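Local structure of SrtE1 (Streptomyces coelicolor, 5CUW) at residues A[106-109]-A[110-114]; A[138-141]-A[142-145]. The protein anchors surface proteins to the cell wall as a class E sortase transpeptidase, recognising LAxTG and LPxTG sorting signals with a preference for the former. All blocks are in the same frame, centred on the assembly; numbering follows the deposited sequence. Where two conformers were deposited one is given.

Contact 1 (A[106-109]-A[110-114]); sequences NKLE and PGDPI
Glu109 and Asp112 are the two ends of a type II beta turn that carries the chain into strand 113-117 of the sortase beta barrel. The turn is closed by one backbone bond, from Asp112 N to Glu109 O at 3.0 Å, and a side-chain bond in the reverse direction reinforces it. In that second bond the Asp112 carboxylate accepts Glu109 N through OD2 at 2.7 Å. It is nearly straight at the hydrogen (164°), yet the donor meets OD2 from above the carboxylate plane. Asp112 CG stands beside its own backbone N and anti to the carbonyl carbon (chi1 -70°), which folds the acid back over the mouth of the turn. Gly111 (phi 104°) takes the second corner, where any side chain would collide with the carbonyl oxygen of Pro110.

The packed side is apolar. Leu108 is buried and splits its branches: CD2 lies 3.9 Å from Asp112 CB, while CD1 faces the end methyl of Ile114, CD1, at 4.2 Å. Ile45 and Leu48 also cover Leu108. The turn is seated on the barrel by backbone hydrogen bonds of Gly111 and Asp112 with Met127 of strand 121-134, whose side chain also touches Leu108.

The other side is loose. Pro110 and Glu109 are exposed, and the extended Glu109 chain leads its carboxylate away from the turn. Glu109 OE1 remains 4.7 Å from Asp112 OD2, two like charges whose repulsion is probably eased by Lys47, a residue outside both segments. The NZ of Lys47 forms a salt bridge with Asp112 OD2, the same oxygen that receives Glu109 N.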
# COMPACT_ATOMS: atom_id res chain seq x y z
N ASN A 106 4.33 2.82 10.61
CA ASN A 106 3.70 3.54 11.71
C ASN A 106 4.44 4.83 12.05
O ASN A 106 4.03 5.55 12.95
CB ASN A 106 3.60 2.66 12.96
CG ASN A 106 4.95 2.19 13.46
OD1 ASN A 106 5.92 2.09 12.70
ND2 ASN A 106 5.02 1.88 14.74
N LYS A 107 5.51 5.13 11.31
CA LYS A 107 6.22 6.39 11.53
C LYS A 107 5.79 7.45 10.51
O LYS A 107 6.23 8.60 10.55
CB LYS A 107 7.73 6.17 11.46
CG LYS A 107 8.27 5.33 12.61
CD LYS A 107 7.84 5.91 13.95
CE LYS A 107 8.41 5.11 15.12
NZ LYS A 107 7.77 5.48 16.42
N LEU A 108 4.91 7.06 9.60
CA LEU A 108 4.31 8.00 8.67
C LEU A 108 3.38 8.98 9.38
O LEU A 108 2.63 8.59 10.27
CB LEU A 108 3.56 7.26 7.58
CG LEU A 108 4.50 6.48 6.66
CD1 LEU A 108 3.74 5.74 5.58
CD2 LEU A 108 5.52 7.44 6.07
N GLU A 109 3.43 10.24 8.97
CA GLU A 109 2.59 11.30 9.51
C GLU A 109 1.77 11.90 8.38
O GLU A 109 2.17 11.82 7.23
CB GLU A 109 3.45 12.37 10.18
CG GLU A 109 4.18 11.86 11.41
CD GLU A 109 5.10 12.90 12.00
OE1 GLU A 109 5.54 13.81 11.26
OE2 GLU A 109 5.40 12.80 13.21
N PRO A 110 0.62 12.51 8.71
CA PRO A 110 -0.24 13.09 7.67
C PRO A 110 0.51 14.01 6.72
O PRO A 110 1.18 14.93 7.16
CB PRO A 110 -1.28 13.87 8.49
CG PRO A 110 -1.41 13.08 9.73
CD PRO A 110 0.01 12.63 10.05
N GLY A 111 0.41 13.74 5.43
CA GLY A 111 1.12 14.54 4.45
C GLY A 111 2.36 13.87 3.87
O GLY A 111 2.84 14.29 2.81
N ASP A 112 2.87 12.84 4.54
CA ASP A 112 4.05 12.12 4.04
C ASP A 112 3.73 11.38 2.75
O ASP A 112 2.78 10.59 2.68
CB ASP A 112 4.60 11.14 5.08
CG ASP A 112 5.23 11.84 6.27
OD1 ASP A 112 5.58 13.03 6.16
OD2 ASP A 112 5.39 11.19 7.32
N PRO A 113 4.51 11.63 1.70
CA PRO A 113 4.23 11.03 0.39
C PRO A 113 4.52 9.54 0.27
O PRO A 113 5.48 9.01 0.85
CB PRO A 113 5.15 11.81 -0.55
CG PRO A 113 6.26 12.30 0.33
CD PRO A 113 5.62 12.60 1.65
N ILE A 114 3.66 8.87 -0.50
CA ILE A 114 3.79 7.47 -0.86
C ILE A 114 3.61 7.41 -2.36
O ILE A 114 2.56 7.80 -2.87
CB ILE A 114 2.73 6.60 -0.15
CG1 ILE A 114 2.91 6.66 1.36
CG2 ILE A 114 2.78 5.17 -0.65
CD1 ILE A 114 1.59 6.66 2.13

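Contact 2 (A[138-141]-A[142-145]); sequences NVSV and LDPV
Val139 to Leu142 wind through a short 3-10 turn, evidenced by two successive i to i+3 backbone bonds. Leu142 N donates to Val139 O at 2.9 Å, and Asp143 N to Ser140 O at 3.1 Å. The winding stops at Asp143, whose psi of 155° turns the chain into an extended path towards Pro144.

Side chains close over this backbone. Leu142 CB rests 3.4 Å from Val139 O, beside the bond that Leu142 N makes to the same oxygen. Asp143 folds back along the turn, its CG anti to the carbonyl carbon and beside the backbone N (chi1 -74°), and this brings CG to 3.3 Å from Ser140 O. Side chain meets side chain where Asp143 OD2 lies against Ser140 CB, 3.5 Å away. The approach of the same OD2 to Ser140 O, at 3.4 Å, sets two acceptors side by side, so no hydrogen bond forms between them. With a glycine here the backbone bond to Ser140 O could persist, but loss of the carboxylate would probably uncover this flank of Ser140 and let the chain after the turn swing more freely.

The segment belongs to the loop joining strands 121-134 and 156-164, which in sortases borders the substrate groove. Consistent with that, the Leu142 side chain is about 4 Å, between nearest atoms, from that of Tyr72, a probable substrate-recognition residue. Val141 O accepts Trp176 NE1 from strand 171-184, and Asp143 O accepts Asn88 ND2 from strand 87-92, tying the loop to two barrel strands.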
# COMPACT_ATOMS: atom_id res chain seq x y z
N ASN A 138 -10.34 -8.41 9.56
CA ASN A 138 -11.00 -7.15 9.24
C ASN A 138 -10.69 -6.69 7.83
O ASN A 138 -9.95 -5.74 7.62
CB ASN A 138 -10.59 -6.06 10.25
CG ASN A 138 -11.40 -4.79 10.09
OD1 ASN A 138 -12.37 -4.74 9.33
ND2 ASN A 138 -11.01 -3.74 10.81
N VAL A 139 -11.28 -7.36 6.84
CA VAL A 139 -10.96 -7.05 5.45
C VAL A 139 -11.62 -5.77 4.93
O VAL A 139 -11.28 -5.28 3.86
CB VAL A 139 -11.36 -8.20 4.50
CG1 VAL A 139 -10.50 -9.42 4.77
CG2 VAL A 139 -12.83 -8.53 4.65
N SER A 140 -12.56 -5.23 5.70
CA SER A 140 -13.29 -4.04 5.25
C SER A 140 -12.39 -2.81 5.12
O SER A 140 -12.78 -1.80 4.54
CB SER A 140 -14.46 -3.74 6.19
OG SER A 140 -15.41 -4.79 6.16
N VAL A 141 -11.17 -2.90 5.65
CA VAL A 141 -10.20 -1.82 5.49
C VAL A 141 -9.70 -1.74 4.04
O VAL A 141 -9.00 -0.80 3.66
CB VAL A 141 -8.98 -1.97 6.44
CG1 VAL A 141 -9.44 -1.99 7.90
CG2 VAL A 141 -8.17 -3.23 6.10
N LEU A 142 -10.08 -2.74 3.23
CA LEU A 142 -9.76 -2.76 1.80
C LEU A 142 -10.95 -2.42 0.91
O LEU A 142 -10.85 -2.56 -0.31
CB LEU A 142 -9.23 -4.15 1.39
CG LEU A 142 -7.93 -4.63 2.04
CD1 LEU A 142 -7.70 -6.09 1.71
CD2 LEU A 142 -6.75 -3.79 1.58
N ASP A 143 -12.07 -2.01 1.51
CA ASP A 143 -13.28 -1.62 0.75
C ASP A 143 -12.98 -0.39 -0.11
O ASP A 143 -12.09 0.40 0.23
CB ASP A 143 -14.44 -1.29 1.71
CG ASP A 143 -15.07 -2.54 2.34
OD1 ASP A 143 -14.77 -3.67 1.90
OD2 ASP A 143 -15.90 -2.38 3.27
N PRO A 144 -13.74 -0.19 -1.21
CA PRO A 144 -13.49 0.99 -2.05
C PRO A 144 -13.44 2.30 -1.24
O PRO A 144 -12.60 3.16 -1.53
CB PRO A 144 -14.66 0.97 -3.02
CG PRO A 144 -14.91 -0.49 -3.21
CD PRO A 144 -14.74 -1.08 -1.83
N VAL A 145 -14.33 2.44 -0.26
CA VAL A 145 -14.23 3.50 0.74
C VAL A 145 -13.93 2.80 2.05
O VAL A 145 -14.84 2.33 2.72
CB VAL A 145 -15.52 4.34 0.85
CG1 VAL A 145 -15.36 5.43 1.92
CG2 VAL A 145 -15.87 4.98 -0.48

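Contacts 1 and 2 are both local turns at the edge of the barrel, with centres 20 Å apart and no touch between them. Contact 1 is the more solvent-facing: four of its seven touching residues are exposed, against none of five in contact 2. Strand 121-134 is common ground, since contact 1 bonds to Met127 on it and contact 2 lies in the loop that follows it. Their chemistry separates them. In 106-114 an aspartate side chain serves as a bonding partner and has a lysine mate; in 138-145 the backbone supplies both bonds, and the Asp143 carboxylate makes no hydrogen bond across the two segments. Contact 2 alone adjoins the likely substrate-recognition region.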